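Local structure of effector protein Lem4 (lpg1101) (6CGK) at residues C42-K48 with N96-Y100; H85-K89 with C199-E205. The protein acts as a membrane-associated protein tyrosine phosphatase that Legionella pneumophila translocates as an effector, the present chain being its magnesium-binding haloacid dehalogenase (HAD) domain. The protein carries 1 engineered substitution. All blocks are in the same frame, centred on the assembly; numbering follows the deposited sequence. Where two conformers were deposited one is given.

Interaction 1 of 2, residues C42-K48 with N96-Y100; sequences CEALSTK and NHENY
S46 sets its CB over the centre of the H97 imidazole face, a CH-pi contact with S46 CB 3.3 Å from the centroid of the H97 ring and 9° off the ring normal. In the conformer given, SG anti to the backbone N (chi1 -176°) sets C42 SG at the edge of H97 and over one face of Y100, a sulfur-aromatic contact 4.0 Å from the Y100 centroid and displaced toward the rim. L45 adds CD1 against Y100 CD1. Further along, past S46, N99 ND2 donates to S46 O (3.1 Å, N-H...O 152°), from above the carbonyl plane; a water joins that oxygen to N99 N. In the next shell S46 OG returns to E43 O, and a second water links E43 OE2 to H97 NE2. H97 holds the N-cap position of helix 98-107. N96 OD1 takes the H97 backbone N on a lone pair, and N96 ND2 bonds the magnesium ligand D25, with the bound phosphate about 4 Å from the N96 side chain. The contact sets helix 40-46 against the start of helix 98-107, which follows strand 89-93, and R54 of helix 51-55 bonds K48 O beside it.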
ATOM      1  N   CYS A  42      -5.153   3.937 -16.719  1.00 25.30           N
ATOM      2  CA  CYS A  42      -4.939   4.678 -15.494  0.74 26.20           C
ATOM      3  C   CYS A  42      -5.536   6.082 -15.608  1.00 27.04           C
ATOM      4  O   CYS A  42      -6.240   6.529 -14.698  1.00 28.10           O
ATOM      5  CB  CYS A  42      -3.445   4.693 -15.213  0.74 27.61           C
ATOM      6  SG  CYS A  42      -2.995   5.465 -13.707  0.74 28.38           S
ATOM      7  N   GLU A  43      -5.320   6.764 -16.747  1.00 24.98           N
ATOM      8  CA  GLU A  43      -5.923   8.075 -16.916  1.00 27.73           C
ATOM      9  C   GLU A  43      -7.455   7.980 -16.893  1.00 27.74           C
ATOM     10  O   GLU A  43      -8.130   8.831 -16.303  1.00 27.09           O
ATOM     11  CB  GLU A  43      -5.420   8.698 -18.212  1.00 32.19           C
ATOM     12  CG  GLU A  43      -6.197   9.901 -18.594  1.00 34.89           C
ATOM     13  CD  GLU A  43      -5.793  11.134 -17.801  1.00 50.93           C
ATOM     14  OE1 GLU A  43      -6.590  12.101 -17.830  1.00 53.63           O
ATOM     15  OE2 GLU A  43      -4.708  11.137 -17.148  1.00 48.72           O
ATOM     16  N   ALA A  44      -8.027   6.968 -17.559  1.00 26.78           N
ATOM     17  CA  ALA A  44      -9.479   6.837 -17.578  1.00 28.19           C
ATOM     18  C   ALA A  44     -10.038   6.594 -16.171  1.00 27.47           C
ATOM     19  O   ALA A  44     -11.053   7.186 -15.781  1.00 26.74           O
ATOM     20  CB  ALA A  44      -9.883   5.682 -18.498  1.00 27.10           C
ATOM     21  N   LEU A  45      -9.393   5.732 -15.400  1.00 24.84           N
ATOM     22  CA  LEU A  45      -9.916   5.433 -14.051  1.00 23.17           C
ATOM     23  C   LEU A  45      -9.715   6.596 -13.075  1.00 28.93           C
ATOM     24  O   LEU A  45     -10.423   6.679 -12.060  1.00 26.21           O
ATOM     25  CB  LEU A  45      -9.266   4.172 -13.483  1.00 25.44           C
ATOM     26  CG  LEU A  45      -9.940   2.884 -13.971  1.00 26.64           C
ATOM     27  CD1 LEU A  45      -9.062   1.642 -13.820  1.00 25.68           C
ATOM     28  CD2 LEU A  45     -11.271   2.676 -13.252  1.00 24.36           C
ATOM     29  N   SER A  46      -8.807   7.513 -13.379  1.00 26.86           N
ATOM     30  CA  SER A  46      -8.429   8.516 -12.378  1.00 23.25           C
ATOM     31  C   SER A  46      -9.633   9.314 -11.884  1.00 31.06           C
ATOM     32  O   SER A  46      -9.680   9.731 -10.717  1.00 29.05           O
ATOM     33  CB  SER A  46      -7.370   9.465 -12.977  1.00 23.96           C
ATOM     34  OG  SER A  46      -7.882  10.251 -14.068  1.00 27.72           O
ATOM     35  N   THR A  47     -10.595   9.582 -12.764  1.00 25.63           N
ATOM     36  CA  THR A  47     -11.731  10.419 -12.419  1.00 27.84           C
ATOM     37  C   THR A  47     -12.965   9.612 -12.011  1.00 29.63           C
ATOM     38  O   THR A  47     -14.054  10.185 -11.880  1.00 33.35           O
ATOM     39  CB  THR A  47     -12.072  11.340 -13.589  1.00 32.36           C
ATOM     40  OG1 THR A  47     -12.258  10.573 -14.779  1.00 32.46           O
ATOM     41  CG2 THR A  47     -10.929  12.292 -13.856  1.00 29.51           C
ATOM     42  N   LYS A  48     -12.831   8.304 -11.845  1.00 24.56           N
ATOM     43  CA  LYS A  48     -13.991   7.443 -11.573  1.00 24.66           C
ATOM     44  C   LYS A  48     -14.155   7.312 -10.058  1.00 24.31           C
ATOM     45  O   LYS A  48     -13.530   6.462  -9.395  1.00 23.25           O
ATOM     46  CB  LYS A  48     -13.830   6.090 -12.250  1.00 27.18           C
ATOM     47  CG  LYS A  48     -13.725   6.184 -13.831  1.00 25.93           C
ATOM     48  CD  LYS A  48     -14.828   7.038 -14.420  1.00 28.72           C
ATOM     49  CE  LYS A  48     -14.720   7.121 -15.962  1.00 27.85           C
ATOM     50  NZ  LYS A  48     -13.775   8.226 -16.391  1.00 31.42           N
ATOM     51  N   ASN A  96       0.328   7.295  -7.828  1.00 26.93           N
ATOM     52  CA  ASN A  96      -0.778   7.041  -8.739  1.00 26.78           C
ATOM     53  C   ASN A  96      -2.068   7.646  -8.166  1.00 27.84           C
ATOM     54  O   ASN A  96      -2.106   8.178  -7.056  1.00 24.37           O
ATOM     55  CB  ASN A  96      -0.912   5.535  -8.986  1.00 24.20           C
ATOM     56  CG  ASN A  96      -1.480   5.219 -10.359  1.00 28.87           C
ATOM     57  OD1 ASN A  96      -2.344   5.933 -10.852  1.00 31.48           O
ATOM     58  ND2 ASN A  96      -0.937   4.194 -11.003  1.00 29.30           N
ATOM     59  N   HIS A  97      -3.125   7.582  -8.954  1.00 24.39           N
ATOM     60  CA  HIS A  97      -4.420   8.161  -8.612  1.00 22.33           C
ATOM     61  C   HIS A  97      -5.160   7.292  -7.617  1.00 26.36           C
ATOM     62  O   HIS A  97      -5.169   6.066  -7.741  1.00 25.54           O
ATOM     63  CB  HIS A  97      -5.301   8.258  -9.863  1.00 22.95           C
ATOM     64  CG  HIS A  97      -4.706   9.073 -10.962  1.00 26.00           C
ATOM     65  ND1 HIS A  97      -4.708  10.450 -10.953  1.00 27.45           N
ATOM     66  CD2 HIS A  97      -4.097   8.699 -12.113  1.00 23.96           C
ATOM     67  CE1 HIS A  97      -4.126  10.894 -12.056  1.00 27.64           C
ATOM     68  NE2 HIS A  97      -3.742   9.851 -12.776  1.00 28.69           N
ATOM     69  N   GLU A  98      -5.827   7.949  -6.661  1.00 22.13           N
ATOM     70  CA  GLU A  98      -6.626   7.244  -5.668  1.00 21.87           C
ATOM     71  C   GLU A  98      -7.654   6.330  -6.316  1.00 21.78           C
ATOM     72  O   GLU A  98      -7.916   5.214  -5.827  1.00 22.96           O
ATOM     73  CB  GLU A  98      -7.341   8.262  -4.790  1.00 22.86           C
ATOM     74  CG  GLU A  98      -8.029   7.598  -3.634  1.00 29.14           C
ATOM     75  CD  GLU A  98      -8.611   8.599  -2.669  1.00 47.35           C
ATOM     76  OE1 GLU A  98      -8.267   9.797  -2.770  1.00 43.68           O
ATOM     77  OE2 GLU A  98      -9.412   8.190  -1.808  1.00 46.24           O
ATOM     78  N   ASN A  99      -8.320   6.820  -7.356  1.00 21.40           N
ATOM     79  CA  ASN A  99      -9.389   6.001  -7.941  1.00 20.74           C
ATOM     80  C   ASN A  99      -8.844   4.834  -8.747  1.00 23.38           C
ATOM     81  O   ASN A  99      -9.541   3.815  -8.926  1.00 24.65           O
ATOM     82  CB  ASN A  99     -10.309   6.877  -8.781  1.00 21.66           C
ATOM     83  CG  ASN A  99     -11.175   7.745  -7.904  1.00 21.67           C
ATOM     84  OD1 ASN A  99     -11.515   7.338  -6.784  1.00 22.23           O
ATOM     85  ND2 ASN A  99     -11.509   8.954  -8.377  1.00 24.52           N
ATOM     86  N   TYR A 100      -7.627   4.945  -9.263  1.00 23.90           N
ATOM     87  CA  TYR A 100      -7.045   3.781  -9.934  1.00 23.53           C
ATOM     88  C   TYR A 100      -6.703   2.713  -8.903  1.00 23.31           C
ATOM     89  O   TYR A 100      -6.952   1.516  -9.115  1.00 23.51           O
ATOM     90  CB  TYR A 100      -5.802   4.203 -10.710  1.00 23.33           C
ATOM     91  CG  TYR A 100      -5.124   3.103 -11.496  1.00 24.68           C
ATOM     92  CD1 TYR A 100      -5.688   2.629 -12.690  1.00 21.78           C
ATOM     93  CD2 TYR A 100      -3.915   2.549 -11.054  1.00 25.21           C
ATOM     94  CE1 TYR A 100      -5.053   1.635 -13.432  1.00 26.28           C
ATOM     95  CE2 TYR A 100      -3.268   1.566 -11.784  1.00 24.73           C
ATOM     96  CZ  TYR A 100      -3.850   1.108 -12.980  1.00 27.89           C
ATOM     97  OH  TYR A 100      -3.218   0.143 -13.739  1.00 30.71           O
TER
HETATM   98  O   HOH W   1      -2.633   9.773 -15.249  1.00 41.10           O
HETATM   99  O   HOH W   2      -8.164   9.531  -8.406  1.00 25.25           O

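Interaction 2 of 2, residues H85-K89 with C199-E205; sequences HPQVK and CDIAVKE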
ATOM      1  N   HIS A  85      -6.572  -6.607  11.109  1.00 38.23           N
ATOM      2  CA  HIS A  85      -7.034  -5.306  11.571  1.00 40.95           C
ATOM      3  C   HIS A  85      -7.846  -5.486  12.852  1.00 41.86           C
ATOM      4  O   HIS A  85      -8.627  -6.440  12.958  1.00 42.23           O
ATOM      5  CB  HIS A  85      -7.887  -4.655  10.480  1.00 40.29           C
ATOM      6  CG  HIS A  85      -8.295  -3.245  10.777  1.00 35.66           C
ATOM      7  ND1 HIS A  85      -9.437  -2.937  11.485  1.00 42.72           N
ATOM      8  CD2 HIS A  85      -7.730  -2.060  10.435  1.00 41.29           C
ATOM      9  CE1 HIS A  85      -9.554  -1.623  11.572  1.00 43.29           C
ATOM     10  NE2 HIS A  85      -8.526  -1.069  10.956  1.00 41.13           N
ATOM     11  N   PRO A  86      -7.706  -4.587  13.848  1.00 42.25           N
ATOM     12  CA  PRO A  86      -6.917  -3.353  13.900  1.00 43.33           C
ATOM     13  C   PRO A  86      -5.524  -3.508  14.499  1.00 48.06           C
ATOM     14  O   PRO A  86      -4.862  -2.481  14.689  1.00 43.55           O
ATOM     15  CB  PRO A  86      -7.772  -2.449  14.789  1.00 38.91           C
ATOM     16  CG  PRO A  86      -8.369  -3.399  15.777  1.00 39.42           C
ATOM     17  CD  PRO A  86      -8.582  -4.715  15.028  1.00 46.68           C
ATOM     18  N   GLN A  87      -5.081  -4.738  14.789  1.00 37.41           N
ATOM     19  CA  GLN A  87      -3.749  -4.895  15.379  1.00 39.52           C
ATOM     20  C   GLN A  87      -2.648  -4.441  14.422  1.00 35.54           C
ATOM     21  O   GLN A  87      -1.574  -4.010  14.870  1.00 34.67           O
ATOM     22  CB  GLN A  87      -3.514  -6.347  15.802  1.00 43.17           C
ATOM     23  CG  GLN A  87      -3.967  -6.678  17.219  1.00 56.06           C
ATOM     24  CD  GLN A  87      -5.419  -7.090  17.297  1.00 66.50           C
ATOM     25  OE1 GLN A  87      -6.059  -7.363  16.281  1.00 74.57           O
ATOM     26  NE2 GLN A  87      -5.949  -7.154  18.514  1.00 80.51           N
ATOM     27  N   VAL A  88      -2.901  -4.511  13.113  1.00 33.03           N
ATOM     28  CA  VAL A  88      -1.970  -4.075  12.079  1.00 33.85           C
ATOM     29  C   VAL A  88      -2.757  -3.222  11.099  1.00 33.20           C
ATOM     30  O   VAL A  88      -3.876  -3.577  10.733  1.00 32.62           O
ATOM     31  CB  VAL A  88      -1.326  -5.275  11.357  1.00 35.38           C
ATOM     32  CG1 VAL A  88      -0.333  -4.804  10.289  1.00 29.42           C
ATOM     33  CG2 VAL A  88      -0.698  -6.218  12.384  1.00 32.43           C
ATOM     34  N   LYS A  89      -2.198  -2.076  10.715  1.00 31.52           N
ATOM     35  CA  LYS A  89      -2.839  -1.195   9.750  1.00 30.10           C
ATOM     36  C   LYS A  89      -2.026  -1.195   8.469  1.00 28.35           C
ATOM     37  O   LYS A  89      -0.797  -1.303   8.500  1.00 28.82           O
ATOM     38  CB  LYS A  89      -2.957   0.246  10.278  1.00 36.65           C
ATOM     39  CG  LYS A  89      -3.999   0.430  11.382  1.00 52.90           C
ATOM     40  CD  LYS A  89      -5.315   0.928  10.798  1.00 61.00           C
ATOM     41  CE  LYS A  89      -6.348   1.195  11.885  1.00 58.52           C
ATOM     42  NZ  LYS A  89      -7.657   1.614  11.289  1.00 61.47           N
ATOM     43  N   CYS A 199       4.567  -9.103  15.968  1.00 58.55           N
ATOM     44  CA  CYS A 199       3.366  -8.446  16.491  1.00 53.78           C
ATOM     45  C   CYS A 199       2.621  -9.460  17.357  1.00 52.84           C
ATOM     46  O   CYS A 199       1.785 -10.220  16.859  1.00 51.92           O
ATOM     47  CB  CYS A 199       2.474  -7.912  15.371  1.00 52.54           C
ATOM     48  SG  CYS A 199       3.249  -6.683  14.264  1.00 52.85           S
ATOM     49  N   ASP A 200       2.909  -9.437  18.656  1.00 54.62           N
ATOM     50  CA  ASP A 200       2.375 -10.446  19.564  1.00 62.90           C
ATOM     51  C   ASP A 200       0.850 -10.482  19.534  1.00 60.81           C
ATOM     52  O   ASP A 200       0.242 -11.558  19.437  1.00 55.99           O
ATOM     53  CB  ASP A 200       2.885 -10.179  20.979  1.00 58.63           C
ATOM     54  N   ILE A 201       0.206  -9.317  19.628  1.00 58.63           N
ATOM     55  CA  ILE A 201      -1.249  -9.319  19.709  1.00 64.28           C
ATOM     56  C   ILE A 201      -1.847  -9.705  18.370  1.00 66.40           C
ATOM     57  O   ILE A 201      -2.925 -10.313  18.312  1.00 61.65           O
ATOM     58  CB  ILE A 201      -1.784  -7.959  20.185  1.00 74.20           C
ATOM     59  CG1 ILE A 201      -0.983  -7.461  21.392  1.00 73.36           C
ATOM     60  CG2 ILE A 201      -3.271  -8.078  20.518  1.00 71.95           C
ATOM     61  CD1 ILE A 201      -1.022  -8.397  22.582  1.00 74.25           C
ATOM     62  N   ALA A 202      -1.165  -9.368  17.276  1.00 56.61           N
ATOM     63  CA  ALA A 202      -1.593  -9.851  15.971  1.00 60.10           C
ATOM     64  C   ALA A 202      -1.688 -11.372  15.963  1.00 55.31           C
ATOM     65  O   ALA A 202      -2.732 -11.943  15.623  1.00 54.63           O
ATOM     66  CB  ALA A 202      -0.630  -9.363  14.886  1.00 53.34           C
ATOM     67  N   VAL A 203      -0.606 -12.049  16.349  1.00 51.96           N
ATOM     68  CA  VAL A 203      -0.593 -13.503  16.231  1.00 50.58           C
ATOM     69  C   VAL A 203      -1.514 -14.150  17.265  1.00 59.39           C
ATOM     70  O   VAL A 203      -2.054 -15.235  17.026  1.00 54.86           O
ATOM     71  CB  VAL A 203       0.857 -14.023  16.326  1.00 51.01           C
ATOM     72  CG1 VAL A 203       1.496 -13.637  17.656  1.00 49.59           C
ATOM     73  CG2 VAL A 203       0.895 -15.526  16.114  1.00 57.29           C
ATOM     74  N   LYS A 204      -1.733 -13.500  18.414  1.00 55.20           N
ATOM     75  CA  LYS A 204      -2.672 -14.055  19.389  1.00 60.40           C
ATOM     76  C   LYS A 204      -4.095 -14.056  18.840  1.00 68.85           C
ATOM     77  O   LYS A 204      -4.839 -15.026  19.030  1.00 68.81           O
ATOM     78  CB  LYS A 204      -2.602 -13.281  20.703  1.00 61.12           C
ATOM     79  N   GLU A 205      -4.491 -12.978  18.154  1.00 75.68           N
ATOM     80  CA  GLU A 205      -5.825 -12.931  17.562  1.00 88.69           C
ATOM     81  C   GLU A 205      -5.931 -13.847  16.346  1.00 85.99           C
ATOM     82  O   GLU A 205      -7.009 -14.386  16.066  1.00 87.42           O
ATOM     83  CB  GLU A 205      -6.176 -11.491  17.177  1.00 94.79           C
ATOM     84  CG  GLU A 205      -6.260 -10.522  18.351  1.00100.24           C
ATOM     85  CD  GLU A 205      -7.545 -10.666  19.144  1.00109.82           C
ATOM     86  OE1 GLU A 205      -8.634 -10.590  18.538  1.00114.74           O
ATOM     87  OE2 GLU A 205      -7.465 -10.860  20.374  1.00114.19           O
TER
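Q87 reaches over the first turn of the helix that begins after C199, and its side chain carries most of the contact. Q87 CB starts above the helix backbone, 4.0 Å from A202 CA. Next along, Q87 CG rests against I201, 3.7 Å from I201 CG2. The chain then bends (chi2 87°), which turns the amide along the helix toward its next turn. There Q87 CD lies 3.7 Å from E205 CG, and Q87 OE1 is 3.8 Å from E205 CG. At the tip, Q87 NE2 approaches both I201 CG2 (3.5 Å) and E205 CG (3.4 Å). Q87 runs roughly perpendicular to both of these side chains. No hydrogen bond joins the two segments, and since E205 is poorly ordered, its part of this grip is less certain. On the more buried side V88 continues the contact: V88 CG2, anti to the carbonyl carbon, meets A202 CB at 4.0 Å and stands near C199 SG at 4.4 Å. Behind the contact Q87 O accepts a hydrogen bond from N18 ND2, and C199 touches N18 and F149. The arrangement packs the last helix of this domain, 200-206, against the loop leading into strand 89-93 of the parallel, Rossmann-like sheet of a HAD domain, away from the magnesium site.

Overall arrangement
From the N terminus the chain lays down the central strand 19-23 and reaches helix 40-46, where interaction 1 opens. It passes helix 72-82 and then the loop segment 85-89, the first half of interaction 2, before running through strand 89-93 to 96-100, which closes interaction 1. Only after strands 116-118, 150-154 and 176-180 does 199-205 close interaction 2, so the two loops cross. Strand 89-93 connects them: 85-89 leads into it and 96-100 follows it. Interaction 1 ties two helices together near the phosphate-bound active site, whereas interaction 2 fastens the last helix of this domain, 200-206, at the other side; their centres are 32 Å apart, and they do not touch.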